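Local coordinates for protein cadherin-23 (Mus musculus, PDB 5UZ8) that serves as a calcium-dependent adhesion protein and, as a component of inner-ear tip links, probably helps to convey force to the mechanotransduction channels of hair cells, at residues Arg72-Glu77 with Leu104-Ile109; Asp108-Asn113 with Asn201-Ser206; Gly146-Ile151 with Lys192-Asp197; Ser154-Glu159 with Ile186-Ala191. All coordinates share one frame; numbering follows the deposited sequence. Where two conformers were deposited one is given.

How the contacts relate
From the N terminus, contact 1 brings 72-77 back against 104-109, closing a loop that holds strand 81-89 and most of strand 97-107 and framing two calcium sites at the end of the first cadherin domain of this fragment. Contact 2 starts where contact 1 finishes, sharing Asp108 and Ile109, and closes a loop of 87 residues, most of the fragment's second domain, by bringing 201-206 back beside the linker. Within that long span lies contact 3, joining 146-151 to 192-197 round a third calcium ion, and within contact 3 lies contact 4, which pairs 154-159 with 186-191. Contacts 2, 3 and 4 meet in one sheet, where 151-155, 184-193 and 204-214 are successive neighbours.

Contact 1. Residues Arg72-Glu77 with Leu104-Ile109. With CA (calcium ion), chain J; CA (calcium ion), chain K.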
loop_
_atom_site.group_PDB
_atom_site.type_symbol
_atom_site.label_atom_id
_atom_site.label_comp_id
_atom_site.label_asym_id
_atom_site.label_seq_id
_atom_site.Cartn_x
_atom_site.Cartn_y
_atom_site.Cartn_z
ATOM N N ARG A 72 -0.683 -34.892 15.575
ATOM C CA ARG A 72 -0.534 -33.818 14.616
ATOM C C ARG A 72 -0.532 -32.482 15.354
ATOM O O ARG A 72 -1.170 -32.321 16.401
ATOM C CB ARG A 72 -1.620 -33.872 13.543
ATOM C CG ARG A 72 -1.438 -35.064 12.638
ATOM C CD ARG A 72 -2.630 -35.296 11.738
ATOM N NE ARG A 72 -2.360 -36.438 10.878
ATOM C CZ ARG A 72 -2.413 -37.716 11.250
ATOM N NH1 ARG A 72 -2.781 -38.070 12.497
ATOM N NH2 ARG A 72 -2.106 -38.653 10.342
ATOM N N THR A 73 0.208 -31.524 14.804
ATOM C CA THR A 73 0.140 -30.165 15.347
ATOM C C THR A 73 -1.185 -29.515 14.987
ATOM O O THR A 73 -1.705 -29.700 13.905
ATOM C CB THR A 73 1.258 -29.263 14.820
ATOM O OG1 THR A 73 1.234 -29.269 13.382
ATOM C CG2 THR A 73 2.569 -29.763 15.341
ATOM N N VAL A 74 -1.726 -28.775 15.939
ATOM C CA VAL A 74 -3.029 -28.123 15.783
ATOM C C VAL A 74 -2.837 -26.664 15.358
ATOM O O VAL A 74 -1.853 -26.015 15.738
ATOM C CB VAL A 74 -3.848 -28.229 17.085
ATOM C CG1 VAL A 74 -3.326 -27.308 18.179
ATOM C CG2 VAL A 74 -5.321 -27.988 16.826
ATOM N N ASP A 75 -3.774 -26.206 14.553
ATOM C CA ASP A 75 -3.813 -24.865 13.999
ATOM C C ASP A 75 -5.084 -24.162 14.514
ATOM O O ASP A 75 -6.196 -24.580 14.204
ATOM C CB ASP A 75 -3.867 -24.990 12.476
ATOM C CG ASP A 75 -3.868 -23.633 11.755
ATOM O OD1 ASP A 75 -3.772 -22.563 12.396
ATOM O OD2 ASP A 75 -3.983 -23.648 10.524
ATOM N N TYR A 76 -4.913 -23.079 15.274
ATOM C CA TYR A 76 -6.038 -22.320 15.802
ATOM C C TYR A 76 -6.922 -21.824 14.668
ATOM O O TYR A 76 -8.118 -21.732 14.825
ATOM C CB TYR A 76 -5.569 -21.118 16.650
ATOM C CG TYR A 76 -6.713 -20.367 17.274
ATOM C CD1 TYR A 76 -7.305 -20.809 18.485
ATOM C CD2 TYR A 76 -7.246 -19.240 16.664
ATOM C CE1 TYR A 76 -8.357 -20.126 19.043
ATOM C CE2 TYR A 76 -8.288 -18.558 17.236
ATOM C CZ TYR A 76 -8.844 -19.008 18.402
ATOM O OH TYR A 76 -9.886 -18.321 18.945
ATOM N N GLU A 77 -6.323 -21.513 13.524
ATOM C CA GLU A 77 -7.109 -21.059 12.398
ATOM C C GLU A 77 -8.026 -22.154 11.808
ATOM O O GLU A 77 -8.905 -21.819 11.030
ATOM C CB GLU A 77 -6.224 -20.397 11.334
ATOM C CG GLU A 77 -5.773 -18.990 11.694
ATOM C CD GLU A 77 -4.864 -18.882 12.923
ATOM O OE1 GLU A 77 -5.280 -18.175 13.837
ATOM O OE2 GLU A 77 -3.731 -19.444 12.983
ATOM N N LEU A 104 -9.643 -29.492 25.535
ATOM C CA LEU A 104 -8.426 -28.721 25.375
ATOM C C LEU A 104 -8.719 -27.451 24.592
ATOM O O LEU A 104 -9.195 -27.501 23.447
ATOM C CB LEU A 104 -7.311 -29.534 24.697
ATOM C CG LEU A 104 -6.919 -30.833 25.368
ATOM C CD1 LEU A 104 -5.853 -31.530 24.513
ATOM C CD2 LEU A 104 -6.449 -30.614 26.789
ATOM N N GLU A 105 -8.439 -26.323 25.226
ATOM C CA GLU A 105 -8.757 -24.997 24.704
ATOM C C GLU A 105 -7.559 -24.515 23.897
ATOM O O GLU A 105 -6.498 -24.253 24.449
ATOM C CB GLU A 105 -9.023 -24.051 25.872
ATOM C CG GLU A 105 -9.385 -22.608 25.522
ATOM C CD GLU A 105 -9.798 -21.812 26.755
ATOM O OE1 GLU A 105 -9.617 -22.286 27.893
ATOM O OE2 GLU A 105 -10.329 -20.719 26.598
ATOM N N ILE A 106 -7.715 -24.442 22.585
ATOM C CA ILE A 106 -6.596 -24.030 21.739
ATOM C C ILE A 106 -6.418 -22.507 21.840
ATOM O O ILE A 106 -7.391 -21.751 21.809
ATOM C CB ILE A 106 -6.770 -24.518 20.285
ATOM C CG1 ILE A 106 -7.042 -26.025 20.228
ATOM C CG2 ILE A 106 -5.535 -24.214 19.462
ATOM C CD1 ILE A 106 -6.072 -26.839 21.062
ATOM N N VAL A 107 -5.165 -22.065 21.949
ATOM C CA VAL A 107 -4.836 -20.652 22.147
ATOM C C VAL A 107 -4.182 -20.140 20.874
ATOM O O VAL A 107 -3.233 -20.748 20.362
ATOM C CB VAL A 107 -3.862 -20.492 23.303
ATOM C CG1 VAL A 107 -3.444 -19.038 23.484
ATOM C CG2 VAL A 107 -4.499 -21.028 24.578
ATOM N N ASP A 108 -4.713 -19.037 20.360
ATOM C CA ASP A 108 -4.184 -18.391 19.162
ATOM C C ASP A 108 -2.796 -17.829 19.455
ATOM O O ASP A 108 -2.579 -17.170 20.491
ATOM C CB ASP A 108 -5.144 -17.249 18.788
ATOM C CG ASP A 108 -4.767 -16.494 17.521
ATOM O OD1 ASP A 108 -4.265 -17.108 16.539
ATOM O OD2 ASP A 108 -5.069 -15.267 17.489
ATOM N N ILE A 109 -1.879 -18.033 18.527
ATOM C CA ILE A 109 -0.603 -17.294 18.493
ATOM C C ILE A 109 -0.559 -16.430 17.231
ATOM O O ILE A 109 -1.311 -16.654 16.281
ATOM C CB ILE A 109 0.649 -18.224 18.575
ATOM C CG1 ILE A 109 0.913 -18.929 17.250
ATOM C CG2 ILE A 109 0.527 -19.211 19.733
ATOM C CD1 ILE A 109 2.088 -19.901 17.248
HETATM CA CA CA J . -2.977 -17.801 14.847
HETATM CA CA CA K . -2.078 -21.000 12.860
HETATM O O HOH W 1 -1.809 -20.269 10.634
HETATM O O HOH W 2 -0.804 -22.969 12.136
#
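The phenol ring of Tyr76 lies flat against Asp108, whose CB sits over one ring face in a CH-pi contact, 3.7 Å from the Tyr76 centroid and 16° off the ring normal. The two side chains cross at about a right angle, with the carboxylate only moderately tilted against the ring. At the ring edge, backbone Ile106 O approaches Tyr76 CE1 at 3.4 Å near the ring plane, and Ile106 CG2 lies in that plane beside CD1. Deeper in, Val74 and Ile106 meet tip to tip, Val74 CG1 to Ile106 CD1 at 4.0 Å. This small apolar layer at the end of strand 97-107 underlies a canonical cadherin calcium site, in which Asp75 and Glu77 belong to the family's DRE motif, here with tyrosine at its middle position. The Glu77 chain bends at chi2 (64°), which turns its carboxylate back toward the metals. Both oxygens clasp the calcium ion of chain J, Glu77 OE1 at 2.5 Å and OE2 at 2.6 Å, while OE2 also bridges to the calcium ion of chain K at 2.3 Å. Asp108 OD1 binds the chain J ion at 2.2 Å, its carboxylate turned 66° from that of Glu77. The two acids approach closely because they share this ion, whose charge probably offsets theirs. Ile109 O joins the same ion, and Glu21, Asp111 and Asp144 complete its shell. Asp108 OD2 turns to Ser145. Asp75 OD1 binds the chain K ion and accepts from Glu77 N at 3.0 Å, an Asx turn whose donor lies above the carboxylate plane.

Contact 2. Residues Asp108-Asn113 with Asn201-Ser206; sequences DINDNN and NRRENS. With CA (calcium ion), chain J; CA (calcium ion), chain I; CA (calcium ion), chain K.
Arg203 lays its guanidinium along the linker Asp108-Asn113, whose sequence DINDN is the DXNDN calcium-binding motif between successive cadherin domains. Extended from CG to NE (chi2 174°), the arginine brings two different N-H groups to two acceptors of the linker. Arg203 NE donates to Asn110 O at 2.8 Å, with the oxygen in the guanidinium plane, and Arg203 NH2 donates to Asn113 OD1 at 2.8 Å, with that oxygen somewhat tilted from the plane. NH1 is served by water 4, and Asp111 C lies over one guanidinium face. Asn110 O also takes a bond from water 5, and Asn110 N is met by water 3. The Asn110 amide is divided between metal and protein: Asn110 OD1 binds the calcium ion of chain I at 2.4 Å, and ND2 donates to Asn201 O at 2.9 Å, nearly in the amide plane. The same carbonyl also receives Asn194 ND2. By gripping the backbone carbonyl of Asn110, Arg203 probably helps to position the side chain whose OD1 is a metal ligand. A leucine replacing Arg203 would probably leave Asn110 O without its N-H donor and Asn113 OD1 without its charged one, the Asn113 amide then freer to turn. Asp111 spans the chain J and chain K ions, and Asn112 O joins the chain I ion. The Asn113 amide plane stands 64° from the guanidinium; Asn113 ND2 gives a hydrogen to Glu204 O at 2.9 Å, arriving 43° above that carbonyl's plane.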
loop_
_atom_site.group_PDB
_atom_site.type_symbol
_atom_site.label_atom_id
_atom_site.label_comp_id
_atom_site.label_asym_id
_atom_site.label_seq_id
_atom_site.Cartn_x
_atom_site.Cartn_y
_atom_site.Cartn_z
ATOM N N ASP A 108 -4.713 -19.037 20.360
ATOM C CA ASP A 108 -4.184 -18.391 19.162
ATOM C C ASP A 108 -2.796 -17.829 19.455
ATOM O O ASP A 108 -2.579 -17.170 20.491
ATOM C CB ASP A 108 -5.144 -17.249 18.788
ATOM C CG ASP A 108 -4.767 -16.494 17.521
ATOM O OD1 ASP A 108 -4.265 -17.108 16.539
ATOM O OD2 ASP A 108 -5.069 -15.267 17.489
ATOM N N ILE A 109 -1.879 -18.033 18.527
ATOM C CA ILE A 109 -0.603 -17.294 18.493
ATOM C C ILE A 109 -0.559 -16.430 17.231
ATOM O O ILE A 109 -1.311 -16.654 16.281
ATOM C CB ILE A 109 0.649 -18.224 18.575
ATOM C CG1 ILE A 109 0.913 -18.929 17.250
ATOM C CG2 ILE A 109 0.527 -19.211 19.733
ATOM C CD1 ILE A 109 2.088 -19.901 17.248
ATOM N N ASN A 110 0.317 -15.441 17.221
ATOM C CA ASN A 110 0.399 -14.519 16.124
ATOM C C ASN A 110 1.284 -15.086 15.021
ATOM O O ASN A 110 2.417 -14.624 14.805
ATOM C CB ASN A 110 0.886 -13.143 16.588
ATOM C CG ASN A 110 0.747 -12.092 15.504
ATOM O OD1 ASN A 110 -0.078 -12.240 14.617
ATOM N ND2 ASN A 110 1.538 -11.039 15.573
ATOM N N ASP A 111 0.734 -16.066 14.302
ATOM C CA ASP A 111 1.474 -16.773 13.251
ATOM C C ASP A 111 1.047 -16.422 11.814
ATOM O O ASP A 111 1.532 -17.049 10.863
ATOM C CB ASP A 111 1.489 -18.300 13.497
ATOM C CG ASP A 111 0.099 -18.946 13.547
ATOM O OD1 ASP A 111 -0.940 -18.267 13.736
ATOM O OD2 ASP A 111 0.045 -20.201 13.492
ATOM N N ASN A 112 0.179 -15.434 11.649
ATOM C CA ASN A 112 -0.184 -14.955 10.319
ATOM C C ASN A 112 0.154 -13.468 10.168
ATOM O O ASN A 112 -0.153 -12.661 11.053
ATOM C CB ASN A 112 -1.662 -15.186 10.030
ATOM C CG ASN A 112 -1.977 -16.668 9.858
ATOM O OD1 ASN A 112 -1.854 -17.201 8.752
ATOM N ND2 ASN A 112 -2.289 -17.347 10.968
ATOM N N ASN A 113 0.755 -13.123 9.039
ATOM C CA ASN A 113 1.050 -11.732 8.714
ATOM C C ASN A 113 -0.184 -11.099 8.110
ATOM O O ASN A 113 -0.922 -11.788 7.397
ATOM C CB ASN A 113 2.150 -11.634 7.656
ATOM C CG ASN A 113 3.507 -12.047 8.186
ATOM O OD1 ASN A 113 3.639 -13.092 8.754
ATOM N ND2 ASN A 113 4.514 -11.208 7.995
ATOM N N ASN A 201 6.878 -9.259 18.412
ATOM C CA ASN A 201 5.650 -10.085 18.285
ATOM C C ASN A 201 4.670 -9.402 17.312
ATOM O O ASN A 201 3.531 -9.787 17.257
ATOM C CB ASN A 201 4.981 -10.413 19.681
ATOM C CG ASN A 201 3.981 -11.644 19.667
ATOM O OD1 ASN A 201 4.082 -12.596 18.884
ATOM N ND2 ASN A 201 3.041 -11.613 20.584
ATOM N N ARG A 202 5.153 -8.459 16.504
ATOM C CA ARG A 202 4.339 -7.826 15.454
ATOM C C ARG A 202 4.820 -8.289 14.090
ATOM O O ARG A 202 6.028 -8.285 13.837
ATOM C CB ARG A 202 4.413 -6.305 15.540
ATOM C CG ARG A 202 3.937 -5.759 16.878
ATOM C CD ARG A 202 3.757 -4.248 16.889
ATOM N NE ARG A 202 2.603 -3.861 16.107
ATOM C CZ ARG A 202 2.263 -2.618 15.798
ATOM N NH1 ARG A 202 2.975 -1.574 16.217
ATOM N NH2 ARG A 202 1.210 -2.411 15.044
ATOM N N ARG A 203 3.883 -8.666 13.233
ATOM C CA ARG A 203 4.148 -9.091 11.880
ATOM C C ARG A 203 3.647 -8.033 10.909
ATOM O O ARG A 203 2.722 -7.274 11.202
ATOM C CB ARG A 203 3.442 -10.426 11.593
ATOM C CG ARG A 203 4.038 -11.619 12.271
ATOM C CD ARG A 203 3.212 -12.879 12.060
ATOM N NE ARG A 203 3.907 -14.073 12.559
ATOM C CZ ARG A 203 4.828 -14.775 11.895
ATOM N NH1 ARG A 203 5.354 -15.846 12.456
ATOM N NH2 ARG A 203 5.207 -14.454 10.665
ATOM N N GLU A 204 4.278 -7.997 9.743
ATOM C CA GLU A 204 3.989 -6.979 8.753
ATOM C C GLU A 204 4.153 -7.483 7.328
ATOM O O GLU A 204 4.856 -8.495 7.075
ATOM C CB GLU A 204 4.914 -5.793 8.952
ATOM C CG GLU A 204 6.384 -6.064 8.659
ATOM C CD GLU A 204 7.268 -4.899 9.055
ATOM O OE1 GLU A 204 8.087 -4.466 8.231
ATOM O OE2 GLU A 204 7.161 -4.411 10.207
ATOM N N ASN A 205 3.658 -6.666 6.414
ATOM C CA ASN A 205 3.979 -6.770 5.007
ATOM C C ASN A 205 3.835 -5.383 4.412
ATOM O O ASN A 205 3.093 -4.521 4.947
ATOM C CB ASN A 205 3.028 -7.723 4.272
ATOM C CG ASN A 205 3.547 -9.153 4.199
ATOM O OD1 ASN A 205 4.675 -9.394 3.787
ATOM N ND2 ASN A 205 2.714 -10.114 4.590
ATOM N N SER A 206 4.526 -5.172 3.312
ATOM C CA SER A 206 4.414 -3.898 2.596
ATOM C C SER A 206 3.905 -4.103 1.189
ATOM O O SER A 206 4.037 -5.186 0.616
ATOM C CB SER A 206 5.781 -3.246 2.559
ATOM O OG SER A 206 6.709 -4.082 1.894
HETATM CA CA CA J . -2.977 -17.801 14.847
HETATM CA CA CA I . -1.381 -11.658 12.717
HETATM CA CA CA K . -2.078 -21.000 12.860
HETATM O O HOH W 3 2.217 -14.995 19.302
HETATM O O HOH W 4 4.449 -17.294 15.215
HETATM O O HOH W 5 4.566 -13.149 15.946
HETATM O O HOH W 1 -1.809 -20.269 10.634
HETATM O O HOH W 2 -0.804 -22.969 12.136
#

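Contact 3. Residues Gly146-Ile151 with Lys192-Asp197. With CA (calcium ion), chain I.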
loop_
_atom_site.group_PDB
_atom_site.type_symbol
_atom_site.label_atom_id
_atom_site.label_comp_id
_atom_site.label_asym_id
_atom_site.label_seq_id
_atom_site.Cartn_x
_atom_site.Cartn_y
_atom_site.Cartn_z
ATOM N N GLY A 146 -8.389 -11.549 17.523
ATOM C CA GLY A 146 -8.175 -10.542 18.544
ATOM C C GLY A 146 -7.077 -9.579 18.121
ATOM O O GLY A 146 -7.029 -9.195 16.981
ATOM N N ASN A 147 -6.238 -9.178 19.068
ATOM C CA ASN A 147 -5.186 -8.166 18.797
ATOM C C ASN A 147 -4.211 -8.595 17.707
ATOM O O ASN A 147 -3.723 -7.763 16.950
ATOM C CB ASN A 147 -4.396 -7.787 20.044
ATOM C CG ASN A 147 -3.973 -6.338 20.023
ATOM O OD1 ASN A 147 -4.852 -5.471 20.100
ATOM N ND2 ASN A 147 -2.670 -6.051 19.912
ATOM N N PHE A 148 -3.963 -9.900 17.622
ATOM C CA PHE A 148 -3.090 -10.444 16.615
ATOM C C PHE A 148 -3.576 -10.268 15.183
ATOM O O PHE A 148 -2.797 -10.468 14.237
ATOM C CB PHE A 148 -2.869 -11.939 16.906
ATOM C CG PHE A 148 -2.162 -12.230 18.191
ATOM C CD1 PHE A 148 -1.315 -11.298 18.811
ATOM C CD2 PHE A 148 -2.250 -13.501 18.738
ATOM C CE1 PHE A 148 -0.629 -11.620 19.964
ATOM C CE2 PHE A 148 -1.552 -13.835 19.879
ATOM C CZ PHE A 148 -0.739 -12.892 20.516
ATOM N N ALA A 149 -4.848 -9.907 15.004
ATOM C CA ALA A 149 -5.418 -9.664 13.661
ATOM C C ALA A 149 -5.851 -8.198 13.439
ATOM O O ALA A 149 -6.440 -7.883 12.385
ATOM C CB ALA A 149 -6.599 -10.601 13.429
ATOM N N LEU A 150 -5.567 -7.322 14.404
ATOM C CA LEU A 150 -5.791 -5.908 14.232
ATOM C C LEU A 150 -4.614 -5.341 13.467
ATOM O O LEU A 150 -3.474 -5.686 13.769
ATOM C CB LEU A 150 -5.933 -5.188 15.558
ATOM C CG LEU A 150 -7.143 -5.592 16.385
ATOM C CD1 LEU A 150 -7.232 -4.726 17.636
ATOM C CD2 LEU A 150 -8.410 -5.435 15.538
ATOM N N ILE A 151 -4.915 -4.496 12.482
ATOM C CA ILE A 151 -3.955 -3.983 11.514
ATOM C C ILE A 151 -3.799 -2.460 11.635
ATOM O O ILE A 151 -4.768 -1.745 11.679
ATOM C CB ILE A 151 -4.384 -4.361 10.093
ATOM C CG1 ILE A 151 -4.332 -5.884 9.955
ATOM C CG2 ILE A 151 -3.488 -3.697 9.035
ATOM C CD1 ILE A 151 -4.924 -6.385 8.663
ATOM N N LYS A 192 0.849 -3.564 9.714
ATOM C CA LYS A 192 1.530 -4.182 10.854
ATOM C C LYS A 192 0.463 -4.597 11.877
ATOM O O LYS A 192 -0.399 -3.790 12.266
ATOM C CB LYS A 192 2.553 -3.214 11.432
ATOM C CG LYS A 192 3.373 -3.722 12.603
ATOM C CD LYS A 192 4.301 -2.619 13.160
ATOM C CE LYS A 192 5.209 -2.010 12.119
ATOM N NZ LYS A 192 6.292 -1.169 12.730
ATOM N N ASP A 193 0.487 -5.853 12.277
ATOM C CA ASP A 193 -0.531 -6.364 13.173
ATOM C C ASP A 193 -0.163 -6.124 14.637
ATOM O O ASP A 193 0.862 -5.517 14.923
ATOM C CB ASP A 193 -0.846 -7.847 12.848
ATOM C CG ASP A 193 0.262 -8.791 13.239
ATOM O OD1 ASP A 193 1.174 -8.411 14.021
ATOM O OD2 ASP A 193 0.182 -9.950 12.789
ATOM N N ASN A 194 -1.009 -6.605 15.553
ATOM C CA ASN A 194 -0.727 -6.700 16.979
ATOM C C ASN A 194 -0.305 -5.362 17.620
ATOM O O ASN A 194 0.772 -5.249 18.223
ATOM C CB ASN A 194 0.316 -7.832 17.247
ATOM C CG ASN A 194 0.428 -8.220 18.713
ATOM O OD1 ASN A 194 -0.461 -7.966 19.532
ATOM N ND2 ASN A 194 1.558 -8.877 19.052
ATOM N N PRO A 195 -1.142 -4.318 17.429
ATOM C CA PRO A 195 -0.756 -2.994 17.897
ATOM C C PRO A 195 -0.499 -2.935 19.398
ATOM O O PRO A 195 -1.120 -3.641 20.194
ATOM C CB PRO A 195 -1.940 -2.097 17.439
ATOM C CG PRO A 195 -3.107 -3.046 17.398
ATOM C CD PRO A 195 -2.507 -4.336 16.871
ATOM N N GLY A 196 0.487 -2.131 19.768
ATOM C CA GLY A 196 0.854 -1.915 21.142
ATOM C C GLY A 196 1.826 -2.940 21.713
ATOM O O GLY A 196 2.399 -2.710 22.764
ATOM N N ASP A 197 2.021 -4.078 21.052
ATOM C CA ASP A 197 2.909 -5.117 21.600
ATOM C C ASP A 197 4.348 -4.742 21.192
ATOM O O ASP A 197 4.579 -3.785 20.423
ATOM C CB ASP A 197 2.460 -6.502 21.076
ATOM C CG ASP A 197 2.945 -7.692 21.937
ATOM O OD1 ASP A 197 3.839 -7.529 22.799
ATOM O OD2 ASP A 197 2.439 -8.818 21.728
HETATM CA CA CA I . -1.381 -11.658 12.717
#
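Asn147 reaches across to the turn at Asn194 and Pro195, every atom beyond its CA finding something there. Asn147 CB lies 4.0 Å from Asn194 OD1. CG stands between that oxygen and Pro195 O, while OD1 rests beside Pro195 CG and CD. At the tip, Asn147 ND2 donates both its hydrogens: one to Asn194 OD1 at 2.9 Å in a nearly straight bond, the other to Pro195 O at 2.9 Å, on a lone pair of that carbonyl. Both acceptors lie in the Asn147 amide plane, which stands 77° to the Asn194 amide. This double grip probably holds the first torsion at its unusual value (chi1 -146°). Replacing Asn147 with alanine is likely to deprive Asn194 OD1 and Pro195 O of a shared donor and loosen the turn from the 3-10 segment. The arrangement belongs to the third calcium site of a cadherin linker: Phe148 O at 2.4 Å and Asp193 OD2 at 2.3 Å bind the calcium ion of chain I, together with Asn110, Asn112, Asp142 and Asp144. Asp193 OD1 is held by Arg203 N. Next to these ligands, the Phe148 ring stands at 88° to the Asn194 amide and presents its edge to the flat of that group, Phe148 CD1 being 3.5 Å from Asn194 OD1. Asn194 ND2 donates in turn to Asp197 OD2 at 2.8 Å, across the type II turn Asn194-Asp197, and also to Asn201 O. Asn194 N makes weak bonds to Asn147 O and Leu150 O, and Leu150 CB packs on Pro195 CD at 3.8 Å.

Contact 4. Residues Ser154-Glu159 with Ile186-Ala191; sequences SLVDGE and ILTALA
Ser154 and Leu190 form an antiparallel hydrogen-bonded pair, Ser154 N to Leu190 O at 3.0 Å and Leu190 N to Ser154 O at 2.8 Å, followed by the non-hydrogen-bonded pair Leu155-Ala189 and by a bond from Val156 N to Thr188 O at 3.0 Å. Past Val156 the backbones part, and water 6 fills in, accepting from both Asp157 N and Thr188 N. On one face of the sheet, Ser154 OG sits 3.5 Å from Leu190 CB; with Leu190 CG anti to the backbone N (chi1 -167°), CD2 comes to the same oxygen. Further along, Val156 CG2 meets Thr188 CG2 at 3.6 Å, the two side chains crossing at a slant. Thr188 OG1 is engaged by Gln208. The other face carries Leu155, whose CD2 lies 4.1 Å from Ala189 CB while CD1 points to Leu187 CD1. Leu187 brings its CD2 to within 3.6 Å of Asp157 O and also touches Glu159 OE2. That turn is braced by Asp157 OD1, which accepts from Glu159 N in an Asx turn. Glu159 OE2 is linked through water 7 to Ile186 N, and OE1 makes a salt bridge with Lys182. Leu155 and Leu187 also pack on Ile164 and Phe162 of the opposing sheet; edge strand 151-155 and inner strand 184-193 are neighbours in one wall of the Greek-key beta sandwich of a cadherin domain.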
loop_
_atom_site.group_PDB
_atom_site.type_symbol
_atom_site.label_atom_id
_atom_site.label_comp_id
_atom_site.label_asym_id
_atom_site.label_seq_id
_atom_site.Cartn_x
_atom_site.Cartn_y
_atom_site.Cartn_z
ATOM N N SER A 154 0.557 2.265 7.749
ATOM C CA SER A 154 1.452 3.419 7.743
ATOM C C SER A 154 2.080 3.566 6.346
ATOM O O SER A 154 1.931 2.702 5.503
ATOM C CB SER A 154 2.529 3.278 8.806
ATOM O OG SER A 154 3.331 2.134 8.566
ATOM N N LEU A 155 2.711 4.710 6.107
ATOM C CA LEU A 155 3.493 4.946 4.887
ATOM C C LEU A 155 4.908 5.085 5.365
ATOM O O LEU A 155 5.172 5.751 6.371
ATOM C CB LEU A 155 3.100 6.258 4.184
ATOM C CG LEU A 155 1.764 6.306 3.499
ATOM C CD1 LEU A 155 1.542 7.684 2.883
ATOM C CD2 LEU A 155 1.622 5.215 2.429
ATOM N N VAL A 156 5.838 4.425 4.681
ATOM C CA VAL A 156 7.227 4.534 5.034
ATOM C C VAL A 156 7.719 5.978 4.835
ATOM O O VAL A 156 8.464 6.487 5.648
ATOM C CB VAL A 156 8.070 3.568 4.188
ATOM C CG1 VAL A 156 9.575 3.844 4.342
ATOM C CG2 VAL A 156 7.726 2.143 4.574
ATOM N N ASP A 157 7.282 6.640 3.773
ATOM C CA ASP A 157 7.658 8.050 3.543
ATOM C C ASP A 157 6.689 8.667 2.526
ATOM O O ASP A 157 6.836 8.504 1.299
ATOM C CB ASP A 157 9.105 8.174 3.056
ATOM C CG ASP A 157 9.512 9.633 2.739
ATOM O OD1 ASP A 157 8.800 10.604 3.115
ATOM O OD2 ASP A 157 10.587 9.803 2.122
ATOM N N GLY A 158 5.718 9.400 3.058
ATOM C CA GLY A 158 4.773 10.131 2.255
ATOM C C GLY A 158 5.325 11.365 1.569
ATOM O O GLY A 158 4.599 11.967 0.787
ATOM N N GLU A 159 6.574 11.748 1.899
ATOM C CA GLU A 159 7.285 12.888 1.305
ATOM C C GLU A 159 6.637 14.241 1.675
ATOM O O GLU A 159 6.895 15.267 1.052
ATOM C CB GLU A 159 7.417 12.703 -0.212
ATOM C CG GLU A 159 8.047 11.363 -0.598
ATOM C CD GLU A 159 8.199 11.174 -2.111
ATOM O OE1 GLU A 159 8.406 12.198 -2.848
ATOM O OE2 GLU A 159 8.092 9.979 -2.536
ATOM N N ILE A 186 6.113 6.637 -6.058
ATOM C CA ILE A 186 6.013 5.212 -5.772
ATOM C C ILE A 186 6.242 5.078 -4.262
ATOM O O ILE A 186 7.362 5.178 -3.806
ATOM C CB ILE A 186 7.040 4.387 -6.592
ATOM C CG1 ILE A 186 6.905 4.737 -8.078
ATOM C CG2 ILE A 186 6.847 2.885 -6.332
ATOM C CD1 ILE A 186 7.833 3.952 -8.983
ATOM N N LEU A 187 5.157 4.890 -3.528
ATOM C CA LEU A 187 5.147 4.908 -2.077
ATOM C C LEU A 187 5.062 3.482 -1.533
ATOM O O LEU A 187 4.477 2.614 -2.156
ATOM C CB LEU A 187 3.944 5.665 -1.594
ATOM C CG LEU A 187 3.772 7.094 -2.097
ATOM C CD1 LEU A 187 2.497 7.624 -1.447
ATOM C CD2 LEU A 187 5.037 7.883 -1.778
ATOM N N THR A 188 5.677 3.257 -0.385
ATOM C CA THR A 188 5.553 1.987 0.323
ATOM C C THR A 188 4.526 2.133 1.437
ATOM O O THR A 188 4.724 2.942 2.348
ATOM C CB THR A 188 6.905 1.577 0.920
ATOM O OG1 THR A 188 7.877 1.456 -0.137
ATOM C CG2 THR A 188 6.776 0.260 1.645
ATOM N N ALA A 189 3.460 1.342 1.369
ATOM C CA ALA A 189 2.467 1.253 2.436
ATOM C C ALA A 189 2.752 -0.009 3.252
ATOM O O ALA A 189 3.060 -1.063 2.673
ATOM C CB ALA A 189 1.066 1.205 1.877
ATOM N N LEU A 190 2.650 0.104 4.578
ATOM C CA LEU A 190 2.958 -1.001 5.491
ATOM C C LEU A 190 1.699 -1.362 6.277
ATOM O O LEU A 190 0.973 -0.457 6.680
ATOM C CB LEU A 190 4.022 -0.549 6.454
ATOM C CG LEU A 190 4.720 -1.588 7.294
ATOM C CD1 LEU A 190 5.591 -2.494 6.426
ATOM C CD2 LEU A 190 5.612 -0.853 8.292
ATOM N N ALA A 191 1.455 -2.660 6.457
ATOM C CA ALA A 191 0.402 -3.152 7.345
ATOM C C ALA A 191 1.103 -3.931 8.458
ATOM O O ALA A 191 1.892 -4.835 8.163
ATOM C CB ALA A 191 -0.545 -4.053 6.587
HETATM O O HOH W 6 6.006 5.730 1.404
HETATM O O HOH W 7 8.588 8.449 -5.245
#